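Long-range contacts in dehydrogenase (Thermotoga maritima, PDB 3EZY), which catalyses the NAD(+)-dependent oxidation of myo-inositol to scyllo-inosose, and thus probably takes part in myo-inositol degradation: residues G6-G11 with D66-C71; H17-K22 with K44-V49; H90-K95 with I117-F122; T151-A156 with A233-D238; G167-D172 with G208-A213. All coordinates share one frame; numbering follows the deposited sequence.

Contact 1 of 5, residues G6-G11 with D66-C71; sequences GVIGLG and DAVLVC
From Gly6 to Ile8 and from Ala67 to Cys71 the flat groups that meet are peptide units, joined side by side into a sheet with two faces. Cys71 N lies in the carbonyl plane of Ile8 O at 2.7 Å, but the N-H...O angle of 138° shows a bent bond where the pairing runs out. Straighter bonds precede it: Gly6 N to Ala67 O at 3.1 Å, Ile8 N to Leu69 O at 2.8 Å, and Leu69 N to Gly6 O. On one face Val7 CG2 stands 4.0 Å from Leu69 CD1, while the other valine branch, CG1, borders Cys71 SG. With CG1 anti to the Val7 N (chi1 -180°), the two methyls are divided between these neighbours. The opposite face carries Ile8 CD1, 3.8 Å from Val68 CG1, and is roofed by helices 56-61 and 77-86 through Leu59 and Leu80. Strands 3-8 and 67-70, parallel at an angle of 20°, form the middle pair of the Rossmann sheet. Beyond them Gly9 and Gly11 fit the GxGxxG pattern, consistent with a dinucleotide-binding turn. Gly9 CA passes 3.7 Å from Cys71 O, and a beta carbon there would collide with that oxygen. Gly11 occupies the N-cap of helix 12-20; a water donates to Cys71 O at 2.9 Å and accepts a weak bond from Gly11 N.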
# COMPACT_ATOMS: atom_id res chain seq x y z
N GLY A 6 -24.80 26.32 -25.20
CA GLY A 6 -24.48 25.81 -26.53
C GLY A 6 -23.06 25.22 -26.56
O GLY A 6 -22.13 25.80 -26.02
N VAL A 7 -22.91 24.05 -27.17
CA VAL A 7 -21.63 23.39 -27.28
C VAL A 7 -21.16 23.38 -28.73
O VAL A 7 -21.88 22.92 -29.62
CB VAL A 7 -21.72 21.91 -26.78
CG1 VAL A 7 -20.35 21.22 -26.89
CG2 VAL A 7 -22.23 21.87 -25.34
N ILE A 8 -19.99 23.94 -28.99
CA ILE A 8 -19.42 23.90 -30.32
C ILE A 8 -18.32 22.84 -30.40
O ILE A 8 -17.35 22.86 -29.61
CB ILE A 8 -18.81 25.25 -30.71
CG1 ILE A 8 -19.88 26.33 -30.65
CG2 ILE A 8 -18.19 25.19 -32.11
CD1 ILE A 8 -19.32 27.73 -30.83
N GLY A 9 -18.44 21.91 -31.35
CA GLY A 9 -17.41 20.89 -31.50
C GLY A 9 -17.85 19.63 -30.76
O GLY A 9 -17.93 19.60 -29.54
N LEU A 10 -18.15 18.58 -31.50
CA LEU A 10 -18.61 17.36 -30.87
C LEU A 10 -17.56 16.26 -31.06
O LEU A 10 -17.86 15.17 -31.55
CB LEU A 10 -19.94 16.93 -31.46
CG LEU A 10 -21.10 17.89 -31.24
CD1 LEU A 10 -22.29 17.43 -32.14
CD2 LEU A 10 -21.52 18.03 -29.79
N GLY A 11 -16.33 16.60 -30.71
CA GLY A 11 -15.25 15.65 -30.68
C GLY A 11 -15.35 14.93 -29.35
O GLY A 11 -16.36 14.96 -28.66
N ASP A 66 -27.18 31.25 -23.51
CA ASP A 66 -26.65 32.15 -22.45
C ASP A 66 -25.10 32.06 -22.30
O ASP A 66 -24.43 33.04 -21.93
CB ASP A 66 -27.31 31.80 -21.11
CG ASP A 66 -28.81 31.97 -21.15
OD1 ASP A 66 -29.23 33.06 -21.60
OD2 ASP A 66 -29.57 31.04 -20.75
N ALA A 67 -24.55 30.89 -22.60
CA ALA A 67 -23.13 30.62 -22.42
C ALA A 67 -22.73 29.55 -23.42
O ALA A 67 -23.55 28.76 -23.86
CB ALA A 67 -22.86 30.17 -20.96
N VAL A 68 -21.48 29.56 -23.83
CA VAL A 68 -21.03 28.71 -24.90
C VAL A 68 -19.80 27.92 -24.47
O VAL A 68 -18.89 28.48 -23.84
CB VAL A 68 -20.64 29.59 -26.11
CG1 VAL A 68 -20.12 28.74 -27.25
CG2 VAL A 68 -21.83 30.42 -26.59
N LEU A 69 -19.75 26.63 -24.84
CA LEU A 69 -18.53 25.82 -24.67
C LEU A 69 -17.85 25.66 -26.02
O LEU A 69 -18.38 24.97 -26.91
CB LEU A 69 -18.85 24.43 -24.10
CG LEU A 69 -19.79 24.35 -22.89
CD1 LEU A 69 -19.87 22.93 -22.27
CD2 LEU A 69 -19.45 25.35 -21.77
N VAL A 70 -16.70 26.31 -26.19
CA VAL A 70 -15.92 26.20 -27.42
C VAL A 70 -14.99 24.96 -27.33
O VAL A 70 -13.99 24.97 -26.59
CB VAL A 70 -15.09 27.49 -27.70
CG1 VAL A 70 -14.20 27.32 -28.90
CG2 VAL A 70 -16.03 28.73 -27.83
N CYS A 71 -15.32 23.91 -28.10
CA CYS A 71 -14.59 22.64 -28.02
C CYS A 71 -14.22 22.19 -29.41
O CYS A 71 -14.15 21.01 -29.69
CB CYS A 71 -15.47 21.55 -27.38
SG CYS A 71 -16.23 21.99 -25.80
O HOH W 1 -14.53 18.28 -28.92

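Contact 2 of 5, residues H17-K22 with K44-V49; sequences HAENLK and KEKLGV
Leu47 reaches from helix 37-47 into the side of helix 12-20, and its atoms can be traced outward in turn. CB lies 3.9 Å from Lys22 NZ, whose chain runs roughly at a right angle to the leucine; the same NZ is 3.5 Å from Leu47 O. CG, anti to the carbonyl carbon of Leu47 (chi1 -58°), carries the fork toward the other helix. One branch, CD1, touches Ala18 CB at 3.8 Å and lies 4.0 Å from Glu19 CG, while CD2 rests 3.7 Å from the same Glu19 CG. The two helices thus meet through a leucine set against an alanine and the aliphatic part of a glutamate. Both Ala18 and Leu47 also touch Leu29 of strand 27-33, which places the pair on one side of the Rossmann sheet. Farther out, Lys46 NZ donates to Glu19 OE2 at 3.2 Å in a salt bridge. The Lys46 ammonium comes from above the Glu19 carboxylate, 63° out of its plane, after the lysine chain bends at chi4. Glu19 OE1 makes a long, weak ion pair with Arg282. Since the salt bridge is at the surface and met out of plane, it is probably a modest addition to the apolar contact beneath it.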
# COMPACT_ATOMS: atom_id res chain seq x y z
N HIS A 17 -18.83 16.92 -22.50
CA HIS A 17 -19.52 18.10 -21.87
C HIS A 17 -21.05 18.06 -22.17
O HIS A 17 -21.89 18.26 -21.27
CB HIS A 17 -18.91 19.42 -22.38
CG HIS A 17 -17.54 19.70 -21.85
ND1 HIS A 17 -17.25 19.69 -20.51
CD2 HIS A 17 -16.40 20.06 -22.49
CE1 HIS A 17 -15.98 20.02 -20.33
NE2 HIS A 17 -15.44 20.25 -21.53
N ALA A 18 -21.39 17.80 -23.44
CA ALA A 18 -22.80 17.80 -23.88
C ALA A 18 -23.60 16.74 -23.12
O ALA A 18 -24.73 16.99 -22.71
CB ALA A 18 -22.88 17.51 -25.38
N GLU A 19 -23.02 15.55 -22.95
CA GLU A 19 -23.65 14.46 -22.19
C GLU A 19 -23.74 14.79 -20.70
O GLU A 19 -24.77 14.51 -20.08
CB GLU A 19 -22.96 13.12 -22.46
CG GLU A 19 -23.35 12.57 -23.88
CD GLU A 19 -22.48 11.43 -24.37
OE1 GLU A 19 -21.59 10.96 -23.61
OE2 GLU A 19 -22.67 11.01 -25.55
N ASN A 20 -22.71 15.42 -20.14
CA ASN A 20 -22.70 15.82 -18.71
C ASN A 20 -23.78 16.83 -18.37
O ASN A 20 -24.22 16.92 -17.23
CB ASN A 20 -21.33 16.36 -18.26
CG ASN A 20 -20.30 15.23 -17.99
OD1 ASN A 20 -20.66 14.07 -17.91
ND2 ASN A 20 -19.03 15.59 -17.82
N LEU A 21 -24.21 17.63 -19.34
CA LEU A 21 -25.24 18.61 -19.08
C LEU A 21 -26.54 18.04 -18.49
O LEU A 21 -27.23 18.73 -17.76
CB LEU A 21 -25.45 19.54 -20.26
CG LEU A 21 -24.34 20.61 -20.24
CD1 LEU A 21 -24.12 21.27 -21.60
CD2 LEU A 21 -24.56 21.66 -19.15
N LYS A 22 -26.86 16.77 -18.75
CA LYS A 22 -27.99 16.11 -18.07
C LYS A 22 -27.73 15.85 -16.59
O LYS A 22 -28.65 15.63 -15.81
CB LYS A 22 -28.29 14.78 -18.74
CG LYS A 22 -28.46 14.91 -20.24
CD LYS A 22 -27.57 16.01 -20.81
CE LYS A 22 -27.51 15.88 -22.31
NZ LYS A 22 -28.86 15.53 -22.84
N LYS A 44 -27.85 15.26 -32.22
CA LYS A 44 -29.09 15.99 -31.94
C LYS A 44 -30.14 15.00 -31.50
O LYS A 44 -30.86 15.21 -30.54
CB LYS A 44 -29.58 16.76 -33.16
CG LYS A 44 -30.74 17.72 -32.86
CD LYS A 44 -31.46 18.06 -34.15
CE LYS A 44 -32.30 19.28 -34.02
NZ LYS A 44 -33.41 19.04 -33.10
N GLU A 45 -30.23 13.90 -32.24
CA GLU A 45 -31.24 12.93 -31.91
C GLU A 45 -30.93 12.12 -30.64
O GLU A 45 -31.82 11.88 -29.83
CB GLU A 45 -31.50 12.01 -33.08
CG GLU A 45 -32.90 11.46 -33.04
CD GLU A 45 -33.08 10.32 -34.00
OE1 GLU A 45 -32.04 9.81 -34.50
OE2 GLU A 45 -34.25 9.93 -34.23
N LYS A 46 -29.67 11.72 -30.46
CA LYS A 46 -29.30 10.98 -29.26
C LYS A 46 -29.59 11.81 -28.02
O LYS A 46 -30.18 11.33 -27.04
CB LYS A 46 -27.82 10.59 -29.31
CG LYS A 46 -27.34 9.61 -28.22
CD LYS A 46 -25.81 9.50 -28.26
CE LYS A 46 -25.26 8.50 -27.22
NZ LYS A 46 -25.17 9.11 -25.86
N LEU A 47 -29.21 13.09 -28.04
CA LEU A 47 -29.34 13.86 -26.81
C LEU A 47 -30.61 14.71 -26.70
O LEU A 47 -30.80 15.43 -25.73
CB LEU A 47 -28.09 14.73 -26.58
CG LEU A 47 -26.74 14.00 -26.49
CD1 LEU A 47 -25.64 14.96 -26.21
CD2 LEU A 47 -26.75 12.89 -25.42
N GLY A 48 -31.49 14.63 -27.69
CA GLY A 48 -32.72 15.44 -27.68
C GLY A 48 -32.44 16.94 -27.60
O GLY A 48 -33.01 17.63 -26.77
N VAL A 49 -31.55 17.45 -28.44
CA VAL A 49 -31.17 18.86 -28.35
C VAL A 49 -32.12 19.69 -29.21
O VAL A 49 -32.41 19.32 -30.32
CB VAL A 49 -29.71 19.10 -28.85
CG1 VAL A 49 -29.26 20.50 -28.52
CG2 VAL A 49 -28.77 18.08 -28.24

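Contact 3 of 5, residues H90-K95 with I117-F122; sequences HVFCEK and ILFTGF
Strands 90-94 and 118-121 are the two strands of a beta-alpha-beta unit, linked through helix 101-114, and pair in parallel at the edge of this chain's Rossmann sheet. Val91 N donates to Ile117 O at 2.9 Å, and the ladder continues through Phe119 N to Val91 O, Cys93 N to Phe119 O, and Gly121 N to Cys93 O. His90 adds a side-chain rung before it: ND1 accepts Ile117 N at 3.1 Å, only 2° out of the ring plane and with an N-H...N angle of 168°. A leucine in place of His90 would probably leave Ile117 N without this acceptor and loosen the start of the strand. Val91 CG1 sits in the crowded position between its own N and carbonyl carbon, 3.4 Å from Ile117 O and 4.0 Å from Leu118 CD1. On the other face Phe92 and Phe119 meet obliquely, centroids 5.5 Å apart and planes at 33°, with Phe92 CD1 to Phe119 CD2 at 3.4 Å. Glu94 and Lys95 begin the Glu-Lys-Pro motif of the Gfo/Idh/MocA family; Glu94 OE1 bonds His17, and Lys95 NZ forms a salt bridge with Asp172. Gly121 centres an inverse gamma turn, and a beta carbon there would strike the Phe92 ring, whose CZ already lies 3.5 Å from Gly121 CA.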
# COMPACT_ATOMS: atom_id res chain seq x y z
N HIS A 90 -21.18 34.49 -22.22
CA HIS A 90 -20.14 33.91 -21.36
C HIS A 90 -19.50 32.70 -22.03
O HIS A 90 -20.20 31.93 -22.69
CB HIS A 90 -20.76 33.49 -20.04
CG HIS A 90 -21.25 34.65 -19.25
ND1 HIS A 90 -20.43 35.67 -18.83
CD2 HIS A 90 -22.50 34.97 -18.81
CE1 HIS A 90 -21.14 36.55 -18.14
NE2 HIS A 90 -22.39 36.15 -18.11
N VAL A 91 -18.18 32.55 -21.93
CA VAL A 91 -17.51 31.56 -22.77
C VAL A 91 -16.53 30.66 -22.01
O VAL A 91 -15.68 31.16 -21.22
CB VAL A 91 -16.86 32.18 -24.09
CG1 VAL A 91 -15.94 33.32 -23.79
CG2 VAL A 91 -16.12 31.12 -24.90
N PHE A 92 -16.67 29.35 -22.21
CA PHE A 92 -15.69 28.36 -21.72
C PHE A 92 -14.95 27.88 -22.94
O PHE A 92 -15.58 27.57 -23.97
CB PHE A 92 -16.43 27.22 -21.00
CG PHE A 92 -15.59 25.98 -20.73
CD1 PHE A 92 -15.06 25.75 -19.46
CD2 PHE A 92 -15.35 25.04 -21.73
CE1 PHE A 92 -14.26 24.59 -19.20
CE2 PHE A 92 -14.59 23.88 -21.49
CZ PHE A 92 -14.03 23.66 -20.21
N CYS A 93 -13.61 27.85 -22.87
CA CYS A 93 -12.80 27.37 -23.99
C CYS A 93 -11.92 26.19 -23.57
O CYS A 93 -11.10 26.31 -22.64
CB CYS A 93 -11.90 28.51 -24.54
SG CYS A 93 -11.07 28.14 -26.09
N GLU A 94 -12.04 25.09 -24.30
CA GLU A 94 -11.19 23.94 -24.05
C GLU A 94 -9.72 24.32 -24.20
O GLU A 94 -9.37 25.28 -24.94
CB GLU A 94 -11.53 22.77 -25.02
CG GLU A 94 -12.46 21.71 -24.40
CD GLU A 94 -11.93 21.23 -23.04
OE1 GLU A 94 -12.70 21.13 -22.06
OE2 GLU A 94 -10.71 20.95 -22.94
N LYS A 95 -8.86 23.59 -23.49
CA LYS A 95 -7.43 23.65 -23.66
C LYS A 95 -7.07 23.29 -25.09
O LYS A 95 -7.69 22.38 -25.67
CB LYS A 95 -6.76 22.63 -22.69
CG LYS A 95 -5.33 22.17 -23.13
CD LYS A 95 -5.32 21.01 -24.14
CE LYS A 95 -3.93 20.41 -24.28
NZ LYS A 95 -3.72 19.71 -25.59
N ILE A 117 -17.43 36.32 -18.93
CA ILE A 117 -16.47 35.33 -18.43
C ILE A 117 -15.72 34.66 -19.57
O ILE A 117 -16.32 34.27 -20.57
CB ILE A 117 -17.23 34.24 -17.63
CG1 ILE A 117 -17.80 34.83 -16.36
CG2 ILE A 117 -16.38 33.07 -17.27
CD1 ILE A 117 -18.76 33.86 -15.68
N LEU A 118 -14.41 34.51 -19.38
CA LEU A 118 -13.57 33.63 -20.18
C LEU A 118 -12.97 32.58 -19.22
O LEU A 118 -12.16 32.91 -18.37
CB LEU A 118 -12.45 34.38 -20.91
CG LEU A 118 -11.44 33.49 -21.67
CD1 LEU A 118 -12.17 32.49 -22.60
CD2 LEU A 118 -10.44 34.34 -22.48
N PHE A 119 -13.41 31.34 -19.36
CA PHE A 119 -13.00 30.23 -18.46
C PHE A 119 -12.14 29.28 -19.31
O PHE A 119 -12.57 28.84 -20.36
CB PHE A 119 -14.26 29.49 -18.00
CG PHE A 119 -14.04 28.47 -16.88
CD1 PHE A 119 -14.63 28.66 -15.63
CD2 PHE A 119 -13.28 27.33 -17.09
CE1 PHE A 119 -14.47 27.73 -14.60
CE2 PHE A 119 -13.09 26.39 -16.05
CZ PHE A 119 -13.70 26.62 -14.81
N THR A 120 -10.93 28.98 -18.85
CA THR A 120 -10.02 28.14 -19.58
C THR A 120 -10.19 26.71 -19.08
O THR A 120 -10.22 26.48 -17.88
CB THR A 120 -8.56 28.54 -19.33
OG1 THR A 120 -8.35 29.85 -19.87
CG2 THR A 120 -7.58 27.57 -20.05
N GLY A 121 -10.28 25.76 -20.01
CA GLY A 121 -10.62 24.39 -19.67
C GLY A 121 -9.44 23.57 -19.15
O GLY A 121 -9.09 22.55 -19.78
N PHE A 122 -8.82 23.97 -18.03
CA PHE A 122 -7.82 23.10 -17.36
C PHE A 122 -8.54 22.14 -16.41
O PHE A 122 -8.70 22.42 -15.23
CB PHE A 122 -6.75 23.93 -16.67
CG PHE A 122 -5.78 24.56 -17.63
CD1 PHE A 122 -5.22 23.80 -18.67
CD2 PHE A 122 -5.42 25.89 -17.51
CE1 PHE A 122 -4.32 24.37 -19.55
CE2 PHE A 122 -4.48 26.46 -18.35
CZ PHE A 122 -3.96 25.71 -19.40
O HOH W 2 -11.37 21.12 -19.90

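Contact 4 of 5, residues T151-A156 with A233-D238; sequences TSRDPA and AVYGYD
Arg153 and Asp238 form an antiparallel hydrogen-bonded pair, Arg153 N to Asp238 O at 2.8 Å and Asp238 N to Arg153 O at 3.0 Å. Ala233, first residue of a type I turn ending at Gly236, adds a bond from its N to Asp154 O at 2.7 Å. Arg153, extended from CG to NE, runs beside Asp238 in the same direction. Its NH1 donates to Tyr235 OH at 3.0 Å; the hydroxyl lies at the guanidinium edge, in plane, with the ring turned 89° to it. The same NH1 pairs with Asp238 OD2 at 3.4 Å, the carboxylate again nearly perpendicular. Farther along, Pro155 CD sits 3.6 Å from the Tyr237 ring centroid, 10° off the normal: a CH-pi contact over the face. The charges continue into the assembly. Arg153 also pairs with Asp228 and with Glu242 of a second subunit, Phe244 of that subunit makes a cation-pi contact with it, and Asp238 OD2 pairs with Arg249 of that subunit. This buried network, which ties inner strands 145-153 and 238-245 of the C-terminal-domain sheet to a second subunit, balances arginines against carboxylates and is likely to keep both charged.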
# COMPACT_ATOMS: atom_id res chain seq x y z
N THR A 151 4.58 13.85 -12.48
CA THR A 151 4.81 12.90 -13.56
C THR A 151 3.50 12.83 -14.29
O THR A 151 2.47 12.64 -13.64
CB THR A 151 5.14 11.52 -12.99
OG1 THR A 151 6.40 11.60 -12.31
CG2 THR A 151 5.17 10.43 -14.08
N SER A 152 3.52 13.02 -15.60
CA SER A 152 2.30 12.87 -16.41
C SER A 152 2.62 12.17 -17.69
O SER A 152 3.29 12.74 -18.57
CB SER A 152 1.66 14.22 -16.74
OG SER A 152 1.22 14.83 -15.53
N ARG A 153 2.13 10.94 -17.78
CA ARG A 153 2.35 10.05 -18.92
C ARG A 153 0.98 9.55 -19.42
O ARG A 153 0.09 9.21 -18.60
CB ARG A 153 3.26 8.86 -18.53
CG ARG A 153 4.45 9.23 -17.67
CD ARG A 153 5.34 8.02 -17.31
NE ARG A 153 6.58 8.49 -16.68
CZ ARG A 153 7.14 7.97 -15.60
NH1 ARG A 153 6.63 6.87 -15.00
NH2 ARG A 153 8.24 8.55 -15.13
N ASP A 154 0.83 9.49 -20.75
CA ASP A 154 -0.38 8.99 -21.43
C ASP A 154 -0.15 7.55 -21.88
O ASP A 154 1.00 7.15 -22.06
CB ASP A 154 -0.71 9.82 -22.69
CG ASP A 154 -1.26 11.21 -22.38
OD1 ASP A 154 -1.79 11.45 -21.26
OD2 ASP A 154 -1.15 12.09 -23.26
N PRO A 155 -1.22 6.76 -22.03
CA PRO A 155 -1.03 5.38 -22.53
C PRO A 155 -0.55 5.33 -23.98
O PRO A 155 0.20 4.41 -24.35
CB PRO A 155 -2.41 4.72 -22.40
CG PRO A 155 -3.36 5.81 -21.94
CD PRO A 155 -2.53 6.92 -21.35
N ALA A 156 -0.93 6.32 -24.80
CA ALA A 156 -0.52 6.32 -26.21
C ALA A 156 -0.36 7.73 -26.75
O ALA A 156 -1.03 8.64 -26.27
CB ALA A 156 -1.56 5.55 -27.07
N ALA A 233 2.94 5.34 -21.75
CA ALA A 233 3.16 4.42 -20.62
C ALA A 233 2.24 3.21 -20.84
O ALA A 233 1.02 3.35 -20.91
CB ALA A 233 2.87 5.09 -19.29
N VAL A 234 2.82 2.02 -20.96
CA VAL A 234 2.01 0.87 -21.37
C VAL A 234 1.05 0.42 -20.29
O VAL A 234 0.08 -0.27 -20.56
CB VAL A 234 2.88 -0.31 -21.85
CG1 VAL A 234 3.74 0.12 -23.04
CG2 VAL A 234 3.72 -0.84 -20.70
N TYR A 235 1.28 0.86 -19.05
CA TYR A 235 0.41 0.48 -17.95
C TYR A 235 -0.80 1.38 -17.78
O TYR A 235 -1.60 1.14 -16.86
CB TYR A 235 1.19 0.34 -16.62
CG TYR A 235 2.07 1.54 -16.28
CD1 TYR A 235 1.60 2.55 -15.46
CD2 TYR A 235 3.38 1.65 -16.78
CE1 TYR A 235 2.41 3.66 -15.11
CE2 TYR A 235 4.18 2.76 -16.47
CZ TYR A 235 3.69 3.76 -15.62
OH TYR A 235 4.50 4.85 -15.31
N GLY A 236 -0.93 2.40 -18.63
CA GLY A 236 -2.07 3.31 -18.60
C GLY A 236 -1.66 4.69 -18.13
O GLY A 236 -0.45 5.02 -18.08
N TYR A 237 -2.62 5.55 -17.81
CA TYR A 237 -2.25 6.88 -17.32
C TYR A 237 -1.36 6.79 -16.10
O TYR A 237 -1.57 5.94 -15.23
CB TYR A 237 -3.48 7.67 -16.96
CG TYR A 237 -4.30 8.04 -18.16
CD1 TYR A 237 -3.98 9.18 -18.91
CD2 TYR A 237 -5.36 7.26 -18.57
CE1 TYR A 237 -4.74 9.52 -20.07
CE2 TYR A 237 -6.15 7.63 -19.71
CZ TYR A 237 -5.81 8.74 -20.45
OH TYR A 237 -6.55 9.11 -21.57
N ASP A 238 -0.38 7.68 -16.04
CA ASP A 238 0.42 7.86 -14.84
C ASP A 238 0.49 9.34 -14.62
O ASP A 238 1.28 10.01 -15.28
CB ASP A 238 1.83 7.32 -15.03
CG ASP A 238 2.57 7.16 -13.71
OD1 ASP A 238 2.19 7.82 -12.72
OD2 ASP A 238 3.55 6.40 -13.67

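Contact 5 of 5, residues G167-D172 with G208-A213; sequences GGIFLD and GDVDTA
In the Gfo/Idh/MocA C-terminal domain Asp209, just ahead of strand 212-219, reaches over to the N-terminus of the short helix 169-172, where Gly168 is the N-cap, and its carboxylate takes the first-turn amide of Ile169. OD1 is met by Ile169 N at 2.9 Å on the syn side, 20° out of the carboxylate plane, and it also accepts a weak bond from Val210 N. Holding CG anti to the Asp209 N (chi1 -167°) points the acid at the helix, and Gly168 CA lies 3.3 Å from Asp209 OD1. A beta carbon at Gly168 would be tight against this oxygen. Replacement of Asp209 by an alanine would probably leave the Ile169 amide without its acceptor and let the helix start drift from the loop. The aliphatic groups then meet at an angle: Ile169 and Val210 cross at about a right angle, CG2 to CG2 at 3.5 Å. Ile169 CG2 also stands 3.7 Å above the plane of the Phe170 ring, over its centre, while Ala213 CB approaches Phe170 CE1 obliquely at 3.8 Å. Helix 306-325 packs on the same phenylalanine through Ala319 and Leu323. The strand 212-219 side begins with a classic beta bulge, in which Asp211 and Thr212 both face Ser197. There the isoleucine, CG1 anti to its own amide, ends with CD1 lying 3.9 Å from Asp211 C.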
# COMPACT_ATOMS: atom_id res chain seq x y z
N GLY A 167 2.05 22.07 -31.81
CA GLY A 167 3.01 22.97 -31.15
C GLY A 167 4.09 22.23 -30.37
O GLY A 167 4.97 22.85 -29.78
N GLY A 168 4.01 20.90 -30.37
CA GLY A 168 4.99 20.05 -29.72
C GLY A 168 4.65 19.76 -28.25
O GLY A 168 3.75 20.35 -27.70
N ILE A 169 5.46 18.91 -27.62
CA ILE A 169 5.08 18.30 -26.36
C ILE A 169 4.85 19.36 -25.28
O ILE A 169 3.96 19.20 -24.44
CB ILE A 169 6.10 17.23 -25.90
CG1 ILE A 169 5.43 16.23 -24.91
CG2 ILE A 169 7.31 17.90 -25.23
CD1 ILE A 169 6.35 15.08 -24.55
N PHE A 170 5.57 20.47 -25.34
CA PHE A 170 5.45 21.47 -24.26
C PHE A 170 4.19 22.31 -24.33
O PHE A 170 3.74 22.86 -23.31
CB PHE A 170 6.69 22.37 -24.20
CG PHE A 170 7.97 21.60 -24.03
CD1 PHE A 170 8.20 20.84 -22.87
CD2 PHE A 170 8.94 21.58 -25.03
CE1 PHE A 170 9.37 20.10 -22.71
CE2 PHE A 170 10.12 20.84 -24.87
CZ PHE A 170 10.32 20.08 -23.70
N LEU A 171 3.60 22.41 -25.53
CA LEU A 171 2.41 23.24 -25.72
C LEU A 171 1.14 22.40 -25.70
O LEU A 171 0.06 22.89 -25.35
CB LEU A 171 2.49 24.05 -27.04
CG LEU A 171 3.26 25.39 -27.04
CD1 LEU A 171 4.59 25.26 -26.44
CD2 LEU A 171 3.42 25.98 -28.43
N ASP A 172 1.29 21.12 -26.00
CA ASP A 172 0.15 20.21 -26.10
C ASP A 172 -0.05 19.29 -24.87
O ASP A 172 -1.18 18.90 -24.57
CB ASP A 172 0.29 19.34 -27.38
CG ASP A 172 -0.92 18.45 -27.60
OD1 ASP A 172 -2.03 19.00 -27.78
OD2 ASP A 172 -0.75 17.20 -27.61
N GLY A 208 9.81 16.75 -35.91
CA GLY A 208 10.41 17.84 -35.12
C GLY A 208 10.05 17.93 -33.63
O GLY A 208 10.36 18.92 -32.96
N ASP A 209 9.38 16.92 -33.09
CA ASP A 209 8.88 16.97 -31.70
C ASP A 209 9.67 15.94 -30.87
O ASP A 209 10.51 15.22 -31.41
CB ASP A 209 7.38 16.63 -31.73
CG ASP A 209 6.65 16.95 -30.41
OD1 ASP A 209 7.22 17.60 -29.47
OD2 ASP A 209 5.47 16.53 -30.34
N VAL A 210 9.37 15.83 -29.57
CA VAL A 210 9.98 14.81 -28.74
C VAL A 210 8.82 14.05 -28.12
O VAL A 210 7.69 14.54 -28.14
CB VAL A 210 10.91 15.43 -27.65
CG1 VAL A 210 12.13 16.10 -28.29
CG2 VAL A 210 10.13 16.44 -26.79
N ASP A 211 9.07 12.86 -27.60
CA ASP A 211 7.99 12.07 -26.98
C ASP A 211 8.18 11.82 -25.47
O ASP A 211 7.32 11.17 -24.84
CB ASP A 211 7.78 10.73 -27.70
CG ASP A 211 9.05 9.92 -27.83
OD1 ASP A 211 9.85 9.90 -26.88
OD2 ASP A 211 9.22 9.26 -28.88
N THR A 212 9.31 12.27 -24.94
CA THR A 212 9.71 12.05 -23.53
C THR A 212 10.39 13.36 -23.13
O THR A 212 11.22 13.85 -23.88
CB THR A 212 10.78 10.93 -23.44
OG1 THR A 212 10.29 9.77 -24.12
CG2 THR A 212 11.10 10.57 -21.98
N ALA A 213 10.03 13.96 -22.00
CA ALA A 213 10.67 15.22 -21.64
C ALA A 213 10.69 15.41 -20.13
O ALA A 213 9.89 14.81 -19.39
CB ALA A 213 9.97 16.36 -22.29

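Contacts 1, 2 and 3 lie in the Rossmann fold, and contacts 4 and 5 in the C-terminal domain. Contact 2 falls between the two segments of contact 1 along the chain, and contact 3 follows both. Strands 67-70 and 90-94 are neighbours, so contacts 1 and 3, with centres 10 Å apart, belong to one parallel sheet; contact 2 joins helices packed against its strand 27-33. Contacts 4 and 5 reach the same mixed sheet, their centres 15 Å apart, with the segments of contact 5 falling between those of contact 4. The Lys95-Asp172 salt bridge joins contacts 3 and 5, tying the two domains together.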